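Side-chain contacts in CHAD domain protein (Streptomyces chartreusis, PDB 6RN5), which probably binds inorganic polyphosphate through the basic surface of its helical CHAD fold and also binds copper ions: residues A[26-31]-A[70-75]; A[33-38]-A[63-68]; A[103-108]-A[184-189]. One frame throughout, in Å; residues are numbered along the deposited sequence.

Contact 1: A[26-31]-A[70-75]; sequences GYLRAQ and SATLHT
Leu28 and Thr72 face each other where two antiparallel helices run side by side. The segment axes approach to 10.9 Å and their directions differ by 158°. The nearest pair of CA atoms, Leu28 and Thr72, is 7.7 Å apart. Side chains therefore bridge the gap, and no hydrogen bond crosses it.

Leu28 and Thr72 meet tip to tip. Leu28 CD2 lies 3.4 Å from Thr72 CG2, tighter than usual for two methyl carbons. The same CD2 lies 3.7 Å from Leu73 CD1. Leu73 starts off to one side, but its end swings in toward Leu28, so one leucine methyl packs against two residues of the facing helix.

Tyr27 presents a ring edge. Its CG is anti to the backbone N (chi1 -177°), which carries the ring across the gap. Thr72 OG1 lies near the ring plane, 3.4 Å from Tyr27 CE2. Thr72 OG1 meets a ring carbon here; its hydrogen bond goes to Arg68 O, one turn back. One ring face of Tyr27 carries Gln31 CG of the next turn, 4.0 Å above the plane. The phenol OH reaches past the contact and hydrogen-bonds to Glu292 of helix 274-295.

All four touching residues are buried. Leu73 also packs on Trp84, Cys85 and Met88 of helix 82-120, and Leu28 touches Leu80 and Val217. The contact joins the start of helix 21-42 to the end of helix 56-75. Together they form an antiparallel helical hairpin, the kind of unit from which the all-helical CHAD domain is built.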
loop_
_atom_site.group_PDB
_atom_site.type_symbol
_atom_site.label_atom_id
_atom_site.label_comp_id
_atom_site.label_asym_id
_atom_site.label_seq_id
_atom_site.Cartn_x
_atom_site.Cartn_y
_atom_site.Cartn_z
ATOM N N GLY A 26 -23.459 13.635 41.137
ATOM C CA GLY A 26 -24.552 13.955 40.183
ATOM C C GLY A 26 -24.287 13.242 38.863
ATOM O O GLY A 26 -25.196 12.677 38.268
ATOM N N TYR A 27 -23.034 13.236 38.412
ATOM C CA TYR A 27 -22.685 12.593 37.145
ATOM C C TYR A 27 -22.883 11.081 37.216
ATOM O O TYR A 27 -23.522 10.503 36.303
ATOM C CB TYR A 27 -21.264 12.938 36.724
ATOM C CG TYR A 27 -20.848 12.382 35.389
ATOM C CD1 TYR A 27 -21.394 12.872 34.188
ATOM C CD2 TYR A 27 -19.922 11.328 35.316
ATOM C CE1 TYR A 27 -20.997 12.325 32.951
ATOM C CE2 TYR A 27 -19.533 10.778 34.096
ATOM C CZ TYR A 27 -20.068 11.281 32.924
ATOM O OH TYR A 27 -19.634 10.738 31.733
ATOM N N LEU A 28 -22.395 10.455 38.306
ATOM C CA LEU A 28 -22.582 9.038 38.525
ATOM C C LEU A 28 -24.067 8.636 38.601
ATOM O O LEU A 28 -24.470 7.664 37.960
ATOM C CB LEU A 28 -21.824 8.538 39.774
ATOM C CG LEU A 28 -20.296 8.466 39.598
ATOM C CD1 LEU A 28 -19.575 8.259 40.919
ATOM C CD2 LEU A 28 -19.912 7.365 38.606
ATOM N N ARG A 29 -24.862 9.357 39.389
ATOM C CA ARG A 29 -26.313 9.103 39.471
ATOM C C ARG A 29 -27.011 9.171 38.092
ATOM O O ARG A 29 -27.817 8.308 37.759
ATOM C CB ARG A 29 -27.002 10.033 40.505
ATOM C CG ARG A 29 -26.726 9.635 41.966
ATOM C CD ARG A 29 -27.616 10.339 43.016
ATOM N NE ARG A 29 -27.445 11.781 42.866
ATOM C CZ ARG A 29 -26.631 12.565 43.594
ATOM N NH1 ARG A 29 -26.551 13.870 43.300
ATOM N NH2 ARG A 29 -25.930 12.074 44.635
ATOM N N ALA A 30 -26.660 10.178 37.298
ATOM C CA ALA A 30 -27.198 10.364 35.965
ATOM C C ALA A 30 -26.859 9.214 35.024
ATOM O O ALA A 30 -27.736 8.721 34.316
ATOM C CB ALA A 30 -26.662 11.655 35.365
ATOM N N GLN A 31 -25.592 8.803 34.999
ATOM C CA GLN A 31 -25.179 7.643 34.192
ATOM C C GLN A 31 -25.823 6.336 34.636
ATOM O O GLN A 31 -26.303 5.578 33.797
ATOM C CB GLN A 31 -23.656 7.514 34.173
ATOM C CG GLN A 31 -23.020 8.680 33.433
ATOM C CD GLN A 31 -23.504 8.788 31.994
ATOM O OE1 GLN A 31 -23.536 7.792 31.263
ATOM N NE2 GLN A 31 -23.854 9.988 31.572
ATOM N N SER A 70 -17.432 3.196 34.616
ATOM C CA SER A 70 -16.207 2.504 34.832
ATOM C C SER A 70 -15.037 3.499 34.772
ATOM O O SER A 70 -14.143 3.487 35.635
ATOM C CB SER A 70 -16.087 1.357 33.817
ATOM O OG SER A 70 -15.060 0.499 34.211
ATOM N N ALA A 71 -15.073 4.396 33.797
ATOM C CA ALA A 71 -14.057 5.446 33.690
ATOM C C ALA A 71 -14.011 6.352 34.917
ATOM O O ALA A 71 -12.941 6.685 35.443
ATOM C CB ALA A 71 -14.289 6.297 32.441
ATOM N N THR A 72 -15.181 6.767 35.349
ATOM C CA THR A 72 -15.326 7.683 36.462
ATOM C C THR A 72 -14.749 7.066 37.737
ATOM O O THR A 72 -14.058 7.739 38.501
ATOM C CB THR A 72 -16.788 8.038 36.631
ATOM O OG1 THR A 72 -17.227 8.706 35.441
ATOM C CG2 THR A 72 -17.004 8.970 37.788
ATOM N N LEU A 73 -15.017 5.784 37.933
ATOM C CA LEU A 73 -14.531 5.062 39.096
ATOM C C LEU A 73 -13.010 4.898 39.036
ATOM O O LEU A 73 -12.410 4.559 40.012
ATOM C CB LEU A 73 -15.236 3.707 39.232
ATOM C CG LEU A 73 -16.506 3.730 40.107
ATOM C CD1 LEU A 73 -17.484 4.814 39.736
ATOM C CD2 LEU A 73 -17.209 2.390 40.054
ATOM N N HIS A 74 -12.403 5.119 37.877
ATOM C CA HIS A 74 -10.962 5.005 37.743
ATOM C C HIS A 74 -10.386 6.362 38.061
ATOM O O HIS A 74 -9.620 6.484 38.988
ATOM C CB HIS A 74 -10.567 4.567 36.309
ATOM C CG HIS A 74 -9.106 4.358 36.128
ATOM N ND1 HIS A 74 -8.276 5.309 35.583
ATOM C CD2 HIS A 74 -8.316 3.312 36.454
ATOM C CE1 HIS A 74 -7.042 4.850 35.557
ATOM N NE2 HIS A 74 -7.037 3.637 36.074
ATOM N N THR A 75 -10.760 7.364 37.258
ATOM C CA THR A 75 -10.211 8.726 37.332
ATOM C C THR A 75 -10.380 9.342 38.725
ATOM O O THR A 75 -9.497 10.088 39.196
ATOM C CB THR A 75 -10.885 9.631 36.272
ATOM O OG1 THR A 75 -10.665 9.085 34.971
ATOM C CG2 THR A 75 -10.335 11.030 36.310
#

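Contact 2: A[33-38]-A[63-68]; sequences TEFLRA and RRSARR. With SO4 (sulfate ion), chain G; SO4 (sulfate ion), chain I.
Phe35 and Ser65 make the close packing between two antiparallel helices, whose segment axes come within 8.6 Å at 152°. With chi1 at -175° the Phe35 ring swings alongside Ser65. Ser65 OG lies at the ring edge, near its plane, 3.4 Å from Phe35 CB, and is hydrogen-bonded to Ala61 O on its own helix. Ala66 CB adds an apolar touch, 4.3 Å from Phe35 CE2.

Arg37 NH1 and Glu34 OE2 form a salt bridge within helix 21-42 by charge alone, the oxygen well out of the guanidinium plane.

Arg63, Arg64, Arg67 and Arg68 of helix 56-75 bind two sulfates, probably from the crystallisation liquor. Such a basic patch suits the polyphosphate binding of a CHAD domain, and the sulfates may mimic phosphate groups.

Arg63 NE gives O1 of the chain I sulfate a nearly straight bond of 2.7 Å (173°), and Arg67 NH2 reaches the same oxygen at 2.8 Å. Arg67 NH1 bridges the two ions. Arg64 holds the chain G sulfate with NE on O1 and NH2 on O2. Arg68 NH1 donates to that O1 and to Arg64 O. Arg68 NH2 donates to O2 and also forms a salt bridge with Glu292. Arg60, Arg288 and Tyr289 also hydrogen-bond the sulfates.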
loop_
_atom_site.group_PDB
_atom_site.type_symbol
_atom_site.label_atom_id
_atom_site.label_comp_id
_atom_site.label_asym_id
_atom_site.label_seq_id
_atom_site.Cartn_x
_atom_site.Cartn_y
_atom_site.Cartn_z
ATOM N N THR A 33 -28.627 6.033 36.091
ATOM C CA THR A 33 -30.015 6.147 35.647
ATOM C C THR A 33 -30.167 5.889 34.149
ATOM O O THR A 33 -31.093 5.202 33.762
ATOM C CB THR A 33 -30.574 7.525 35.997
ATOM O OG1 THR A 33 -30.568 7.623 37.397
ATOM C CG2 THR A 33 -32.021 7.734 35.518
ATOM N N GLU A 34 -29.296 6.451 33.309
ATOM C CA GLU A 34 -29.253 6.063 31.883
ATOM C C GLU A 34 -29.074 4.571 31.660
ATOM O O GLU A 34 -29.690 4.030 30.774
ATOM C CB GLU A 34 -28.144 6.772 31.103
ATOM C CG GLU A 34 -28.412 8.259 30.909
ATOM C CD GLU A 34 -29.806 8.544 30.334
ATOM O OE1 GLU A 34 -30.087 8.068 29.208
ATOM O OE2 GLU A 34 -30.616 9.235 31.007
ATOM N N PHE A 35 -28.184 3.929 32.416
ATOM C CA PHE A 35 -28.024 2.476 32.344
ATOM C C PHE A 35 -29.322 1.730 32.686
ATOM O O PHE A 35 -29.657 0.743 32.039
ATOM C CB PHE A 35 -26.917 2.026 33.303
ATOM C CG PHE A 35 -26.594 0.567 33.224
ATOM C CD1 PHE A 35 -27.256 -0.338 34.012
ATOM C CD2 PHE A 35 -25.621 0.109 32.361
ATOM C CE1 PHE A 35 -26.955 -1.688 33.969
ATOM C CE2 PHE A 35 -25.287 -1.242 32.301
ATOM C CZ PHE A 35 -25.953 -2.147 33.121
ATOM N N LEU A 36 -30.032 2.176 33.727
ATOM C CA LEU A 36 -31.284 1.521 34.102
ATOM C C LEU A 36 -32.377 1.769 33.077
ATOM O O LEU A 36 -33.147 0.865 32.770
ATOM C CB LEU A 36 -31.758 1.935 35.472
ATOM C CG LEU A 36 -30.792 1.643 36.620
ATOM C CD1 LEU A 36 -31.299 2.378 37.854
ATOM C CD2 LEU A 36 -30.589 0.169 36.882
ATOM N N ARG A 37 -32.431 2.956 32.521
ATOM C CA ARG A 37 -33.360 3.200 31.393
ATOM C C ARG A 37 -33.138 2.283 30.233
ATOM O O ARG A 37 -34.073 1.666 29.732
ATOM C CB ARG A 37 -33.218 4.593 30.866
ATOM C CG ARG A 37 -34.115 5.519 31.611
ATOM C CD ARG A 37 -33.902 6.941 31.149
ATOM N NE ARG A 37 -34.262 7.855 32.217
ATOM C CZ ARG A 37 -34.058 9.162 32.168
ATOM N NH1 ARG A 37 -33.492 9.734 31.096
ATOM N NH2 ARG A 37 -34.434 9.902 33.200
ATOM N N ALA A 38 -31.895 2.217 29.784
ATOM C CA ALA A 38 -31.559 1.349 28.682
ATOM C C ALA A 38 -31.895 -0.098 29.010
ATOM O O ALA A 38 -32.427 -0.832 28.185
ATOM C CB ALA A 38 -30.092 1.481 28.333
ATOM N N ARG A 63 -23.820 0.204 26.860
ATOM C CA ARG A 63 -22.356 0.314 26.716
ATOM C C ARG A 63 -21.805 1.689 27.062
ATOM O O ARG A 63 -20.779 1.816 27.752
ATOM C CB ARG A 63 -21.875 0.022 25.283
ATOM C CG ARG A 63 -22.111 -1.376 24.793
ATOM C CD ARG A 63 -21.225 -1.686 23.598
ATOM N NE ARG A 63 -21.476 -0.949 22.359
ATOM C CZ ARG A 63 -22.481 -1.195 21.507
ATOM N NH1 ARG A 63 -23.411 -2.110 21.756
ATOM N NH2 ARG A 63 -22.582 -0.485 20.398
ATOM N N ARG A 64 -22.466 2.707 26.524
ATOM C CA ARG A 64 -22.020 4.074 26.655
ATOM C C ARG A 64 -22.044 4.497 28.093
ATOM O O ARG A 64 -21.154 5.250 28.498
ATOM C CB ARG A 64 -22.856 5.016 25.803
ATOM C CG ARG A 64 -22.637 4.783 24.316
ATOM C CD ARG A 64 -23.365 5.768 23.446
ATOM N NE ARG A 64 -22.670 7.047 23.464
ATOM C CZ ARG A 64 -23.199 8.215 23.836
ATOM N NH1 ARG A 64 -24.467 8.340 24.202
ATOM N NH2 ARG A 64 -22.458 9.290 23.799
ATOM N N SER A 65 -23.030 4.023 28.869
ATOM C CA SER A 65 -23.140 4.424 30.254
ATOM C C SER A 65 -22.232 3.584 31.151
ATOM O O SER A 65 -21.603 4.112 32.040
ATOM C CB SER A 65 -24.595 4.383 30.726
ATOM O OG SER A 65 -25.158 3.082 30.571
ATOM N N ALA A 66 -22.185 2.278 30.922
ATOM C CA ALA A 66 -21.278 1.407 31.649
ATOM C C ALA A 66 -19.852 1.896 31.555
ATOM O O ALA A 66 -19.145 1.942 32.548
ATOM C CB ALA A 66 -21.363 -0.010 31.136
ATOM N N ARG A 67 -19.443 2.246 30.348
ATOM C CA ARG A 67 -18.089 2.720 30.113
ATOM C C ARG A 67 -17.825 4.035 30.846
ATOM O O ARG A 67 -16.715 4.306 31.312
ATOM C CB ARG A 67 -17.895 3.041 28.629
ATOM C CG ARG A 67 -17.708 1.869 27.726
ATOM C CD ARG A 67 -17.081 2.372 26.431
ATOM N NE ARG A 67 -17.836 3.419 25.726
ATOM C CZ ARG A 67 -18.477 3.213 24.569
ATOM N NH1 ARG A 67 -19.093 4.191 23.949
ATOM N NH2 ARG A 67 -18.508 1.997 24.016
ATOM N N ARG A 68 -18.821 4.913 30.856
ATOM C CA ARG A 68 -18.637 6.146 31.629
ATOM C C ARG A 68 -18.511 5.928 33.131
ATOM O O ARG A 68 -17.802 6.664 33.795
ATOM C CB ARG A 68 -19.729 7.160 31.361
ATOM C CG ARG A 68 -19.589 7.790 30.019
ATOM C CD ARG A 68 -20.895 8.430 29.528
ATOM N NE ARG A 68 -20.572 9.336 28.454
ATOM C CZ ARG A 68 -20.377 8.983 27.196
ATOM N NH1 ARG A 68 -20.485 7.726 26.813
ATOM N NH2 ARG A 68 -20.081 9.908 26.294
HETATM S S SO4 G . -18.708 7.926 23.348
HETATM O O1 SO4 G . -19.501 7.026 24.163
HETATM O O2 SO4 G . -19.333 9.265 23.456
HETATM O O3 SO4 G . -18.696 7.506 21.943
HETATM O O4 SO4 G . -17.308 7.863 23.839
HETATM S S SO4 I . -19.930 2.127 20.568
HETATM O O1 SO4 I . -19.930 1.182 21.695
HETATM O O2 SO4 I . -20.275 3.498 21.082
HETATM O O3 SO4 I . -20.976 1.785 19.605
HETATM O O4 SO4 I . -18.618 2.174 19.952
#

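Contact 3: A[103-108]-A[184-189]; sequences HAYTAR and TLARTR
Tyr105 turns its ring onto Ala186 because its CG stands anti to the carbonyl carbon (chi1 -71°). Across from it, Arg187 has CG on the far side from its backbone N. Its chain then runs extended to NE and passes Thr106. These two arrangements carry the contact.

The motif is an antiparallel helix pair. Helix 82-120 and helix 170-198 are two long helices of the CHAD domain, and their segments cross at 159°. The axes approach to 8.5 Å. The closest CA atoms, of Tyr105 and Arg187, are 5.5 Å apart, consistent with the small Ala186 beside them.

The clearest interaction is a CH-pi contact. Ala186 CB sits 3.6 Å from the ring centroid of Tyr105, only 6° off the ring normal. The methyl thus lies over the centre of one face. Tyr105 CD2 also lies 3.7 Å from Ala186 O. Tyr105 reaches further along helix 170-198 and touches Leu183 and Ala190, one turn before and one turn after Ala186.

Arg187 and Tyr105 meet near their backbones, with the two CB atoms 4.1 Å apart. No hydrogen bond joins the segments, and the contact lies at the surface. Arg187 NE has a long, weak ion pair with the Glu102 carboxylate. Glu102 also takes part through its backbone, since its O is hydrogen-bonded to Thr106 OG1. That hydroxyl lies over one face of the Arg187 guanidinium and comes closest to the aliphatic part of the chain, with Thr106 OG1 3.5 Å from Arg187 CD.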
loop_
_atom_site.group_PDB
_atom_site.type_symbol
_atom_site.label_atom_id
_atom_site.label_comp_id
_atom_site.label_asym_id
_atom_site.label_seq_id
_atom_site.Cartn_x
_atom_site.Cartn_y
_atom_site.Cartn_z
ATOM N N HIS A 103 -21.575 -6.189 17.683
ATOM C CA HIS A 103 -21.350 -4.991 16.862
ATOM C C HIS A 103 -19.926 -4.928 16.253
ATOM O O HIS A 103 -19.773 -4.607 15.104
ATOM C CB HIS A 103 -21.651 -3.723 17.719
ATOM C CG HIS A 103 -20.981 -2.474 17.233
ATOM N ND1 HIS A 103 -21.469 -1.724 16.176
ATOM C CD2 HIS A 103 -19.850 -1.848 17.651
ATOM C CE1 HIS A 103 -20.668 -0.694 15.968
ATOM N NE2 HIS A 103 -19.682 -0.739 16.853
ATOM N N ALA A 104 -18.894 -5.235 17.034
ATOM C CA ALA A 104 -17.557 -5.219 16.513
ATOM C C ALA A 104 -17.431 -6.163 15.287
ATOM O O ALA A 104 -16.826 -5.818 14.264
ATOM C CB ALA A 104 -16.547 -5.563 17.636
ATOM N N TYR A 105 -17.992 -7.358 15.396
ATOM C CA TYR A 105 -17.947 -8.332 14.291
ATOM C C TYR A 105 -18.741 -7.846 13.101
ATOM O O TYR A 105 -18.268 -7.955 11.929
ATOM C CB TYR A 105 -18.428 -9.719 14.711
ATOM C CG TYR A 105 -17.450 -10.427 15.626
ATOM C CD1 TYR A 105 -16.142 -10.662 15.233
ATOM C CD2 TYR A 105 -17.845 -10.893 16.882
ATOM C CE1 TYR A 105 -15.254 -11.312 16.068
ATOM C CE2 TYR A 105 -16.954 -11.540 17.718
ATOM C CZ TYR A 105 -15.675 -11.731 17.308
ATOM O OH TYR A 105 -14.804 -12.399 18.113
ATOM N N THR A 106 -19.875 -7.213 13.379
ATOM C CA THR A 106 -20.713 -6.641 12.293
ATOM C C THR A 106 -20.000 -5.527 11.560
ATOM O O THR A 106 -20.012 -5.480 10.345
ATOM C CB THR A 106 -22.023 -6.079 12.851
ATOM O OG1 THR A 106 -22.664 -7.077 13.656
ATOM C CG2 THR A 106 -22.955 -5.630 11.721
ATOM N N ALA A 107 -19.362 -4.615 12.289
ATOM C CA ALA A 107 -18.679 -3.497 11.623
ATOM C C ALA A 107 -17.417 -3.981 10.881
ATOM O O ALA A 107 -17.085 -3.502 9.795
ATOM C CB ALA A 107 -18.318 -2.427 12.630
ATOM N N ARG A 108 -16.710 -4.939 11.482
ATOM C CA ARG A 108 -15.523 -5.500 10.837
ATOM C C ARG A 108 -15.857 -6.147 9.468
ATOM O O ARG A 108 -15.148 -5.972 8.500
ATOM C CB ARG A 108 -14.889 -6.484 11.798
ATOM C CG ARG A 108 -13.593 -7.062 11.345
ATOM C CD ARG A 108 -12.983 -7.791 12.511
ATOM N NE ARG A 108 -12.878 -6.860 13.631
ATOM C CZ ARG A 108 -13.070 -7.173 14.916
ATOM N NH1 ARG A 108 -13.363 -8.410 15.294
ATOM N NH2 ARG A 108 -12.940 -6.230 15.832
ATOM N N THR A 184 -19.840 -13.798 10.282
ATOM C CA THR A 184 -21.239 -14.005 10.602
ATOM C C THR A 184 -21.426 -15.026 11.693
ATOM O O THR A 184 -22.213 -14.831 12.609
ATOM C CB THR A 184 -22.028 -14.465 9.382
ATOM O OG1 THR A 184 -22.008 -13.403 8.432
ATOM C CG2 THR A 184 -23.506 -14.729 9.754
ATOM N N LEU A 185 -20.710 -16.136 11.592
ATOM C CA LEU A 185 -20.679 -17.076 12.690
ATOM C C LEU A 185 -20.261 -16.416 13.983
ATOM O O LEU A 185 -20.878 -16.676 15.028
ATOM C CB LEU A 185 -19.768 -18.290 12.397
ATOM C CG LEU A 185 -20.336 -19.204 11.309
ATOM C CD1 LEU A 185 -19.268 -20.196 10.843
ATOM C CD2 LEU A 185 -21.611 -19.894 11.789
ATOM N N ALA A 186 -19.158 -15.675 13.931
ATOM C CA ALA A 186 -18.617 -14.960 15.108
ATOM C C ALA A 186 -19.686 -14.042 15.733
ATOM O O ALA A 186 -19.860 -14.008 16.943
ATOM C CB ALA A 186 -17.411 -14.130 14.725
ATOM N N ARG A 187 -20.420 -13.351 14.865
ATOM C CA ARG A 187 -21.441 -12.423 15.262
ATOM C C ARG A 187 -22.572 -13.147 15.966
ATOM O O ARG A 187 -22.957 -12.761 17.067
ATOM C CB ARG A 187 -21.964 -11.706 14.025
ATOM C CG ARG A 187 -23.223 -10.881 14.228
ATOM C CD ARG A 187 -23.703 -10.307 12.909
ATOM N NE ARG A 187 -25.072 -9.833 13.015
ATOM C CZ ARG A 187 -25.730 -9.145 12.081
ATOM N NH1 ARG A 187 -25.143 -8.820 10.932
ATOM N NH2 ARG A 187 -27.002 -8.775 12.304
ATOM N N THR A 188 -23.114 -14.168 15.314
ATOM C CA THR A 188 -24.225 -14.963 15.842
ATOM C C THR A 188 -23.827 -15.590 17.150
ATOM O O THR A 188 -24.596 -15.590 18.132
ATOM C CB THR A 188 -24.639 -16.026 14.816
ATOM O OG1 THR A 188 -25.088 -15.353 13.649
ATOM C CG2 THR A 188 -25.798 -16.833 15.282
ATOM N N ARG A 189 -22.600 -16.081 17.208
ATOM C CA ARG A 189 -22.109 -16.616 18.482
ATOM C C ARG A 189 -22.051 -15.544 19.600
ATOM O O ARG A 189 -22.471 -15.793 20.749
ATOM C CB ARG A 189 -20.775 -17.327 18.307
ATOM C CG ARG A 189 -20.130 -17.718 19.606
ATOM C CD ARG A 189 -19.005 -18.670 19.303
ATOM N NE ARG A 189 -18.289 -19.019 20.505
ATOM C CZ ARG A 189 -17.283 -19.881 20.543
ATOM N NH1 ARG A 189 -16.836 -20.474 19.425
ATOM N NH2 ARG A 189 -16.701 -20.146 21.693
#

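How the contacts relate
Contacts 1 and 2 are buried and hold the same pair, helix 21-42 and helix 56-75. Contact 2 is nested inside the loop that contact 1 closes. They touch where Gln31 and Tyr27 pack on Arg68. Contact 3 lies at the surface and joins helix 82-120 to helix 170-198. Its centre is 29 Å from that of contact 1, and it touches contact 2 where Arg63 packs beside His103. All three pairs are antiparallel, and none has a hydrogen bond across it. Contact 1 is mainly aliphatic. Contact 2 packs Phe35 on Ser65, while helix 56-75 also carries arginines that hold sulfates. Contact 3 rests on a CH-pi contact and an arginine chain lying against a threonine.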